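Long-range contacts in putative lipoprotein (Bacteroides ovatus, PDB 3OQQ), which is of unknown function but binds calcium ions and is probably an extracellular lipoprotein rich in antiparallel beta strands: residues G39-K44 / G119-H124; T159-Q164 / K173-L178; T21-Y26 / L103-D108. One frame throughout, in Å; residues are numbered along the deposited sequence.

In the fold
Strands 173-184, 150-161, 122-131, 36-41 and 23-26 are successive antiparallel neighbours, and the three contacts sample this run. Contact 2 lies within its first pair and contact 1 joins 122-131 to 36-41; L121 O and E160 N, 2.9 Å apart, probably hydrogen-bond contact 1 to contact 2. Contact 3 leaves the run and meets contact 1 through a probable hydrogen bond from V23 N to V41 O. Contacts 1 and 2 are partly buried and rely on backbone pairing, one supplemented by a glycine-aromatic contact, the other by a histidine-carboxylate bond and outer salt bridges. Contact 3, the buried one, is made of mostly aliphatic side chains of strands 23-26 and 96-104 and the residues flanking them.

Contact 1: G39-K44 / G119-H124; sequences GDVLVK and GYLFYH
The F122 ring carries G39 on one face and oxygen atoms at its edge. G39 CA stands 3.9 Å from the ring centroid and 17° off the ring normal, a CH-pi contact, while D40 OD2 and Y120 O both lie in the ring plane. D40 OD2 reaches F122 CE1 at 3.5 Å, its carboxylate turned 71° from the ring. The ring gets over the glycine because F122 CG sits between its own backbone N and carbonyl carbon (chi1 65°), folding the side chain back across the neighbouring strand; a CB on G39 would collide with it. G39 and F122 are an antiparallel hydrogen-bonded pair joining strands 36-41 and 122-131: G39 N donates to F122 O at 2.8 Å and F122 N to G39 O at 3.1 Å, both nearly straight. Cross-strand aromatic cover of a glycine in this manner is known from other beta sheets. Regular pairing stops at the next residue. D40, with positive phi and psi, forms a G1 beta bulge with V41 opposite V23, and the chain turns a corner. At the corner L121 CA offers weak C-H contacts to G39 O and D40 O, and D40 CB rests 3.4 Å from Y120 O. Q165 NE2 bridges D40 O and G119 O. Alongside, pointing the same way as V41, L121 sets CD1 against both valine methyls, at 3.9 Å from V41 CG1 and also from V41 CG2.

Contact 2: T159-Q164 / K173-L178; sequences TECHSQ and KEELLL. With CA (calcium ion), chain E.
The beta hairpin of strands 150-161 and 173-184 is closed at its loop end by T159-C161 against K173-E175. T159 and E175 form an antiparallel hydrogen-bonded pair, with T159 N to E175 O at 2.9 Å and the return bond from E175 N to T159 O. E160 and E174 follow as a non-hydrogen-bonded pair, then C161 and K173. K173 N gives C161 O a straight bond, but C161 N to K173 O is weak and bent; here C161 is the centre of an inverse gamma turn that leads the chain away. H162, just beyond, reaches back: its NE2 donates to E174 OE2 at 2.8 Å, with an N-H...O angle of 172°. The oxygen lies in the imidazole plane, though the carboxylate is turned 79° from the ring. E174 folds at chi2 (66°) to bring OE2 there, and E160 CB covers the centre of one ring face. Without the imidazole, as with an alanine here, E174 OE2 is likely to lose its straight N-H partner, and E160 CB the ring it packs on. Farther along, Q164 OE1 binds calcium at 2.4 Å, completing with N114 and D117 the protein ligands of that site. On the opposite face E175 pairs with R304. H162 and R316 at E174, and R324 at E160, probably favour the ionised form of these two glutamates.

Contact 3: T21-Y26 / L103-D108; sequences TLVNVY and LALPED
T21 OG1 is hydrogen-bonded to V110 O, and the same hydroxyl has L105 CD2 resting 4.1 Å away, the two side chains crossing at about a right angle. This is the polar margin of an otherwise aliphatic contact between two sets of antiparallel strands: strand 23-26 pairs with 36-41 and 59-65, strand 96-104 with 71-80 and 46-54, and the two segments look at each other across the interior. Their backbones stay well apart, V23 CA being 9.0 Å from L105 CA and V25 CA 9.3 Å from L103 CA, a separation spanned by side chains meeting from both segments. V23 and V25 point toward the other segment from one side, L103 and L105 from the other. V23 divides its methyls between the two leucines: CG1 touches L105 CD1 at 3.8 Å, while CG2 faces L103 CD1 more loosely at 4.4 Å. L105 likewise divides its own, CD1 going to V23 and CD2 to T21. Its chi1 of -124° lies away from the staggered positions and may cost some torsional strain. Around these side chains, P112 packs on L105, F76 of strand 71-80 on L103, M62 and Y64 of strand 59-65 on V23, and V41 and V38 of strand 36-41, which also bonds to the backbones of both valines, on V23 and V25. In V25, CG2 stands anti to the carbonyl carbon, with CG1 anti to the backbone N (chi1 -179°). That leaves V25 CG2 seated in the fork of L103, 3.8 Å from L103 CD1 and 4.0 Å from L103 CD2.

Contact 1: G39-K44 / G119-H124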
loop_
_atom_site.group_PDB
_atom_site.type_symbol
_atom_site.label_atom_id
_atom_site.label_comp_id
_atom_site.label_asym_id
_atom_site.label_seq_id
_atom_site.Cartn_x
_atom_site.Cartn_y
_atom_site.Cartn_z
ATOM N N GLY A 39 12.799 -9.548 3.043
ATOM C CA GLY A 39 14.030 -9.234 3.757
ATOM C C GLY A 39 14.379 -10.240 4.828
ATOM O O GLY A 39 13.499 -10.970 5.304
ATOM N N ASP A 40 15.689 -10.275 5.202
ATOM C CA ASP A 40 16.302 -11.115 6.244
ATOM C C ASP A 40 15.825 -12.588 6.181
ATOM O O ASP A 40 15.380 -13.155 7.180
ATOM C CB ASP A 40 16.055 -10.488 7.645
ATOM C CG ASP A 40 16.840 -9.199 7.860
ATOM O OD1 ASP A 40 18.015 -9.137 7.429
ATOM O OD2 ASP A 40 16.292 -8.266 8.481
ATOM N N VAL A 41 15.965 -13.194 4.989
ATOM C CA VAL A 41 15.560 -14.563 4.656
ATOM C C VAL A 41 16.684 -15.541 4.906
ATOM O O VAL A 41 17.775 -15.365 4.372
ATOM C CB VAL A 41 15.134 -14.623 3.161
ATOM C CG1 VAL A 41 14.615 -16.002 2.770
ATOM C CG2 VAL A 41 14.110 -13.545 2.848
ATOM N N LEU A 42 16.405 -16.601 5.665
ATOM C CA LEU A 42 17.383 -17.659 5.896
ATOM C C LEU A 42 17.278 -18.663 4.744
ATOM O O LEU A 42 16.179 -19.147 4.448
ATOM C CB LEU A 42 17.138 -18.328 7.266
ATOM C CG LEU A 42 17.842 -19.652 7.557
ATOM C CD1 LEU A 42 19.354 -19.483 7.633
ATOM C CD2 LEU A 42 17.321 -20.252 8.829
ATOM N N VAL A 43 18.407 -18.951 4.081
ATOM C CA VAL A 43 18.443 -19.923 2.987
ATOM C C VAL A 43 19.373 -21.037 3.404
ATOM O O VAL A 43 20.586 -20.894 3.307
ATOM C CB VAL A 43 18.835 -19.332 1.600
ATOM C CG1 VAL A 43 18.718 -20.389 0.501
ATOM C CG2 VAL A 43 17.992 -18.109 1.251
ATOM N N LYS A 44 18.799 -22.136 3.905
ATOM C CA LYS A 44 19.530 -23.342 4.298
ATOM C C LYS A 44 19.289 -24.335 3.167
ATOM O O LYS A 44 18.157 -24.793 2.977
ATOM C CB LYS A 44 19.074 -23.856 5.676
ATOM C CG LYS A 44 19.963 -24.953 6.248
ATOM C CD LYS A 44 19.208 -25.833 7.230
ATOM C CE LYS A 44 19.989 -27.084 7.561
ATOM N NZ LYS A 44 19.125 -28.119 8.185
ATOM N N GLY A 119 17.714 -13.214 12.851
ATOM C CA GLY A 119 16.897 -12.190 12.219
ATOM C C GLY A 119 15.547 -12.718 11.794
ATOM O O GLY A 119 15.406 -13.905 11.478
ATOM N N TYR A 120 14.553 -11.832 11.786
ATOM C CA TYR A 120 13.179 -12.154 11.424
ATOM C C TYR A 120 12.912 -11.919 9.957
ATOM O O TYR A 120 13.164 -10.829 9.442
ATOM C CB TYR A 120 12.191 -11.318 12.248
ATOM C CG TYR A 120 12.351 -11.415 13.747
ATOM C CD1 TYR A 120 12.178 -12.627 14.413
ATOM C CD2 TYR A 120 12.575 -10.278 14.516
ATOM C CE1 TYR A 120 12.284 -12.711 15.804
ATOM C CE2 TYR A 120 12.675 -10.349 15.906
ATOM C CZ TYR A 120 12.537 -11.570 16.544
ATOM O OH TYR A 120 12.637 -11.637 17.912
ATOM N N LEU A 121 12.320 -12.907 9.297
ATOM C CA LEU A 121 11.950 -12.757 7.895
ATOM C C LEU A 121 10.805 -11.729 7.813
ATOM O O LEU A 121 9.923 -11.718 8.674
ATOM C CB LEU A 121 11.546 -14.130 7.297
ATOM C CG LEU A 121 11.095 -14.163 5.821
ATOM C CD1 LEU A 121 11.572 -15.409 5.130
ATOM C CD2 LEU A 121 9.599 -14.092 5.711
ATOM N N PHE A 122 10.840 -10.853 6.804
ATOM C CA PHE A 122 9.759 -9.887 6.629
ATOM C C PHE A 122 9.420 -9.752 5.168
ATOM O O PHE A 122 10.316 -9.774 4.320
ATOM C CB PHE A 122 10.051 -8.515 7.280
ATOM C CG PHE A 122 11.200 -7.686 6.740
ATOM C CD1 PHE A 122 12.491 -7.857 7.227
ATOM C CD2 PHE A 122 10.974 -6.686 5.798
ATOM C CE1 PHE A 122 13.554 -7.071 6.747
ATOM C CE2 PHE A 122 12.026 -5.893 5.323
ATOM C CZ PHE A 122 13.311 -6.086 5.801
ATOM N N TYR A 123 8.116 -9.709 4.871
ATOM C CA TYR A 123 7.588 -9.495 3.534
ATOM C C TYR A 123 7.389 -7.998 3.349
ATOM O O TYR A 123 7.122 -7.298 4.330
ATOM C CB TYR A 123 6.274 -10.249 3.351
ATOM C CG TYR A 123 6.445 -11.741 3.269
ATOM C CD1 TYR A 123 6.807 -12.358 2.073
ATOM C CD2 TYR A 123 6.214 -12.550 4.377
ATOM C CE1 TYR A 123 6.966 -13.743 1.991
ATOM C CE2 TYR A 123 6.359 -13.937 4.304
ATOM C CZ TYR A 123 6.743 -14.528 3.111
ATOM O OH TYR A 123 6.888 -15.892 3.038
ATOM N N HIS A 124 7.526 -7.496 2.124
ATOM C CA HIS A 124 7.380 -6.067 1.902
ATOM C C HIS A 124 6.596 -5.791 0.632
ATOM O O HIS A 124 6.915 -6.354 -0.430
ATOM C CB HIS A 124 8.782 -5.376 1.829
ATOM C CG HIS A 124 8.737 -3.895 1.563
ATOM N ND1 HIS A 124 9.429 -3.333 0.514
ATOM C CD2 HIS A 124 8.104 -2.908 2.249
ATOM C CE1 HIS A 124 9.198 -2.028 0.585
ATOM N NE2 HIS A 124 8.415 -1.727 1.623
#

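Contact 2: T159-Q164 / K173-L178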
loop_
_atom_site.group_PDB
_atom_site.type_symbol
_atom_site.label_atom_id
_atom_site.label_comp_id
_atom_site.label_asym_id
_atom_site.label_seq_id
_atom_site.Cartn_x
_atom_site.Cartn_y
_atom_site.Cartn_z
ATOM N N THR A 159 6.328 -8.886 9.417
ATOM C CA THR A 159 7.491 -9.525 10.027
ATOM C C THR A 159 7.053 -10.774 10.769
ATOM O O THR A 159 6.051 -10.745 11.495
ATOM C CB THR A 159 8.137 -8.526 10.984
ATOM O OG1 THR A 159 8.382 -7.310 10.286
ATOM C CG2 THR A 159 9.412 -9.057 11.650
ATOM N N GLU A 160 7.799 -11.868 10.587
ATOM C CA GLU A 160 7.532 -13.106 11.294
ATOM C C GLU A 160 8.451 -13.144 12.512
ATOM O O GLU A 160 9.619 -13.524 12.389
ATOM C CB GLU A 160 7.701 -14.309 10.362
ATOM C CG GLU A 160 6.662 -14.310 9.252
ATOM C CD GLU A 160 6.729 -15.458 8.271
ATOM O OE1 GLU A 160 7.471 -16.429 8.523
ATOM O OE2 GLU A 160 5.988 -15.418 7.269
ATOM N N CYS A 161 7.956 -12.645 13.667
ATOM C CA CYS A 161 8.713 -12.604 14.932
ATOM C C CYS A 161 8.749 -14.016 15.539
ATOM O O CYS A 161 8.086 -14.313 16.545
ATOM C CB CYS A 161 8.141 -11.579 15.907
ATOM S SG CYS A 161 8.117 -9.881 15.284
ATOM N N HIS A 162 9.491 -14.897 14.858
ATOM C CA HIS A 162 9.660 -16.302 15.192
ATOM C C HIS A 162 11.081 -16.515 15.692
ATOM O O HIS A 162 12.001 -15.850 15.207
ATOM C CB HIS A 162 9.384 -17.177 13.946
ATOM C CG HIS A 162 8.025 -16.996 13.319
ATOM N ND1 HIS A 162 7.700 -17.623 12.124
ATOM C CD2 HIS A 162 6.944 -16.295 13.748
ATOM C CE1 HIS A 162 6.454 -17.267 11.856
ATOM N NE2 HIS A 162 5.961 -16.459 12.797
ATOM N N SER A 163 11.277 -17.446 16.638
ATOM C CA SER A 163 12.618 -17.724 17.172
ATOM C C SER A 163 13.574 -18.320 16.100
ATOM O O SER A 163 14.793 -18.165 16.205
ATOM C CB SER A 163 12.525 -18.668 18.365
ATOM O OG SER A 163 13.757 -18.710 19.066
ATOM N N GLN A 164 13.007 -18.990 15.080
ATOM C CA GLN A 164 13.734 -19.653 13.998
ATOM C C GLN A 164 12.870 -19.720 12.729
ATOM O O GLN A 164 11.657 -19.971 12.806
ATOM C CB GLN A 164 14.144 -21.074 14.453
ATOM C CG GLN A 164 15.030 -21.861 13.479
ATOM C CD GLN A 164 16.401 -21.275 13.178
ATOM O OE1 GLN A 164 17.109 -20.748 14.043
ATOM N NE2 GLN A 164 16.846 -21.451 11.953
ATOM N N LYS A 173 5.118 -14.763 17.096
ATOM C CA LYS A 173 4.032 -13.915 16.588
ATOM C C LYS A 173 4.426 -13.217 15.300
ATOM O O LYS A 173 5.573 -13.309 14.869
ATOM C CB LYS A 173 3.579 -12.876 17.637
ATOM C CG LYS A 173 4.642 -11.882 18.091
ATOM C CD LYS A 173 4.312 -11.378 19.481
ATOM C CE LYS A 173 5.245 -10.288 19.926
ATOM N NZ LYS A 173 4.778 -9.656 21.189
ATOM N N GLU A 174 3.446 -12.539 14.676
ATOM C CA GLU A 174 3.607 -11.729 13.472
ATOM C C GLU A 174 3.350 -10.305 13.847
ATOM O O GLU A 174 2.604 -10.019 14.793
ATOM C CB GLU A 174 2.636 -12.143 12.352
ATOM C CG GLU A 174 2.791 -13.537 11.800
ATOM C CD GLU A 174 2.472 -14.655 12.770
ATOM O OE1 GLU A 174 1.344 -14.682 13.314
ATOM O OE2 GLU A 174 3.369 -15.494 13.005
ATOM N N GLU A 175 3.955 -9.416 13.098
ATOM C CA GLU A 175 3.782 -7.984 13.215
ATOM C C GLU A 175 3.502 -7.454 11.858
ATOM O O GLU A 175 3.975 -8.004 10.871
ATOM C CB GLU A 175 5.028 -7.322 13.782
ATOM C CG GLU A 175 4.981 -7.128 15.276
ATOM C CD GLU A 175 6.110 -6.257 15.774
ATOM O OE1 GLU A 175 6.449 -5.263 15.084
ATOM O OE2 GLU A 175 6.642 -6.562 16.866
ATOM N N LEU A 176 2.734 -6.398 11.812
ATOM C CA LEU A 176 2.387 -5.687 10.601
ATOM C C LEU A 176 2.720 -4.239 10.836
ATOM O O LEU A 176 2.327 -3.685 11.865
ATOM C CB LEU A 176 0.889 -5.873 10.283
ATOM C CG LEU A 176 0.399 -5.297 8.971
ATOM C CD1 LEU A 176 -0.505 -6.245 8.318
ATOM C CD2 LEU A 176 -0.314 -3.956 9.165
ATOM N N LEU A 177 3.498 -3.651 9.936
ATOM C CA LEU A 177 3.793 -2.231 9.957
ATOM C C LEU A 177 3.260 -1.623 8.656
ATOM O O LEU A 177 3.727 -1.987 7.560
ATOM C CB LEU A 177 5.295 -1.932 10.147
ATOM C CG LEU A 177 5.684 -0.454 10.314
ATOM C CD1 LEU A 177 5.211 0.075 11.671
ATOM C CD2 LEU A 177 7.205 -0.287 10.217
ATOM N N LEU A 178 2.263 -0.722 8.784
ATOM C CA LEU A 178 1.677 -0.001 7.664
ATOM C C LEU A 178 1.916 1.495 7.762
ATOM O O LEU A 178 1.630 2.098 8.793
ATOM C CB LEU A 178 0.158 -0.248 7.564
ATOM C CG LEU A 178 -0.643 0.694 6.620
ATOM C CD1 LEU A 178 -0.473 0.322 5.172
ATOM C CD2 LEU A 178 -2.097 0.719 6.963
HETATM CA CA CA E . 19.040 -19.535 14.752
HETATM O O HOH W 1 17.083 -17.790 14.358
HETATM O O HOH W 2 20.047 -18.284 16.228
#

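Contact 3: T21-Y26 / L103-D108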
loop_
_atom_site.group_PDB
_atom_site.type_symbol
_atom_site.label_atom_id
_atom_site.label_comp_id
_atom_site.label_asym_id
_atom_site.label_seq_id
_atom_site.Cartn_x
_atom_site.Cartn_y
_atom_site.Cartn_z
ATOM N N THR A 21 24.059 -14.028 7.593
ATOM C CA THR A 21 23.792 -15.041 6.561
ATOM C C THR A 21 22.490 -14.778 5.832
ATOM O O THR A 21 22.297 -15.265 4.705
ATOM C CB THR A 21 23.785 -16.460 7.140
ATOM O OG1 THR A 21 23.903 -17.365 6.037
ATOM C CG2 THR A 21 22.489 -16.786 7.922
ATOM N N LEU A 22 21.575 -14.053 6.483
ATOM C CA LEU A 22 20.258 -13.777 5.919
ATOM C C LEU A 22 20.379 -12.930 4.652
ATOM O O LEU A 22 21.341 -12.164 4.491
ATOM C CB LEU A 22 19.351 -13.118 6.960
ATOM C CG LEU A 22 19.331 -13.797 8.335
ATOM C CD1 LEU A 22 18.486 -13.020 9.291
ATOM C CD2 LEU A 22 18.816 -15.204 8.241
ATOM N N VAL A 23 19.443 -13.140 3.713
ATOM C CA VAL A 23 19.510 -12.487 2.412
ATOM C C VAL A 23 18.315 -11.538 2.185
ATOM O O VAL A 23 17.273 -11.659 2.825
ATOM C CB VAL A 23 19.648 -13.532 1.254
ATOM C CG1 VAL A 23 20.925 -14.368 1.406
ATOM C CG2 VAL A 23 18.416 -14.439 1.150
ATOM N N ASN A 24 18.471 -10.638 1.219
ATOM C CA ASN A 24 17.419 -9.717 0.815
ATOM C C ASN A 24 17.108 -9.953 -0.647
ATOM O O ASN A 24 18.028 -10.149 -1.428
ATOM C CB ASN A 24 17.848 -8.292 1.081
ATOM C CG ASN A 24 17.996 -8.012 2.550
ATOM O OD1 ASN A 24 17.125 -8.323 3.359
ATOM N ND2 ASN A 24 19.124 -7.465 2.934
ATOM N N VAL A 25 15.810 -10.006 -1.004
ATOM C CA VAL A 25 15.361 -10.242 -2.380
ATOM C C VAL A 25 14.661 -8.977 -2.879
ATOM O O VAL A 25 13.796 -8.441 -2.178
ATOM C CB VAL A 25 14.463 -11.499 -2.489
ATOM C CG1 VAL A 25 14.032 -11.753 -3.936
ATOM C CG2 VAL A 25 15.168 -12.728 -1.896
ATOM N N TYR A 26 15.059 -8.489 -4.070
ATOM C CA TYR A 26 14.544 -7.253 -4.692
ATOM C C TYR A 26 13.970 -7.522 -6.085
ATOM O O TYR A 26 14.420 -8.451 -6.762
ATOM C CB TYR A 26 15.697 -6.219 -4.839
ATOM C CG TYR A 26 16.404 -5.873 -3.542
ATOM C CD1 TYR A 26 17.443 -6.665 -3.058
ATOM C CD2 TYR A 26 16.058 -4.739 -2.819
ATOM C CE1 TYR A 26 18.061 -6.379 -1.844
ATOM C CE2 TYR A 26 16.670 -4.441 -1.599
ATOM C CZ TYR A 26 17.682 -5.255 -1.125
ATOM O OH TYR A 26 18.316 -4.941 0.053
ATOM N N LEU A 103 15.415 -19.950 -3.914
ATOM C CA LEU A 103 16.692 -19.358 -3.554
ATOM C C LEU A 103 17.708 -20.452 -3.215
ATOM O O LEU A 103 17.350 -21.523 -2.714
ATOM C CB LEU A 103 16.513 -18.405 -2.360
ATOM C CG LEU A 103 15.536 -17.230 -2.525
ATOM C CD1 LEU A 103 15.377 -16.504 -1.209
ATOM C CD2 LEU A 103 15.980 -16.257 -3.643
ATOM N N ALA A 104 18.976 -20.158 -3.476
ATOM C CA ALA A 104 20.114 -21.018 -3.157
ATOM C C ALA A 104 21.286 -20.122 -2.861
ATOM O O ALA A 104 21.452 -19.071 -3.502
ATOM C CB ALA A 104 20.425 -21.977 -4.307
ATOM N N LEU A 105 22.056 -20.496 -1.855
ATOM C CA LEU A 105 23.221 -19.741 -1.417
ATOM C C LEU A 105 24.487 -20.103 -2.212
ATOM O O LEU A 105 24.952 -21.251 -2.138
ATOM C CB LEU A 105 23.450 -20.002 0.080
ATOM C CG LEU A 105 23.515 -18.845 1.044
ATOM C CD1 LEU A 105 22.355 -17.876 0.859
ATOM C CD2 LEU A 105 23.538 -19.356 2.452
ATOM N N PRO A 106 25.107 -19.110 -2.922
ATOM C CA PRO A 106 26.382 -19.374 -3.616
ATOM C C PRO A 106 27.459 -19.795 -2.616
ATOM O O PRO A 106 27.314 -19.538 -1.421
ATOM C CB PRO A 106 26.707 -18.018 -4.264
ATOM C CG PRO A 106 25.386 -17.342 -4.384
ATOM C CD PRO A 106 24.704 -17.702 -3.107
ATOM N N GLU A 107 28.516 -20.453 -3.087
ATOM C CA GLU A 107 29.577 -20.980 -2.222
ATOM C C GLU A 107 30.420 -19.894 -1.518
ATOM O O GLU A 107 31.072 -20.201 -0.521
ATOM C CB GLU A 107 30.503 -21.918 -3.014
ATOM C CG GLU A 107 29.900 -23.286 -3.326
ATOM C CD GLU A 107 29.441 -24.155 -2.166
ATOM O OE1 GLU A 107 30.035 -24.069 -1.065
ATOM O OE2 GLU A 107 28.490 -24.944 -2.369
ATOM N N ASP A 108 30.421 -18.654 -2.034
ATOM C CA ASP A 108 31.156 -17.549 -1.425
ATOM C C ASP A 108 30.273 -16.737 -0.428
ATOM O O ASP A 108 30.690 -15.680 0.039
ATOM C CB ASP A 108 31.723 -16.629 -2.524
ATOM C CG ASP A 108 30.691 -15.905 -3.368
ATOM O OD1 ASP A 108 29.495 -16.258 -3.291
ATOM O OD2 ASP A 108 31.062 -14.961 -4.048
#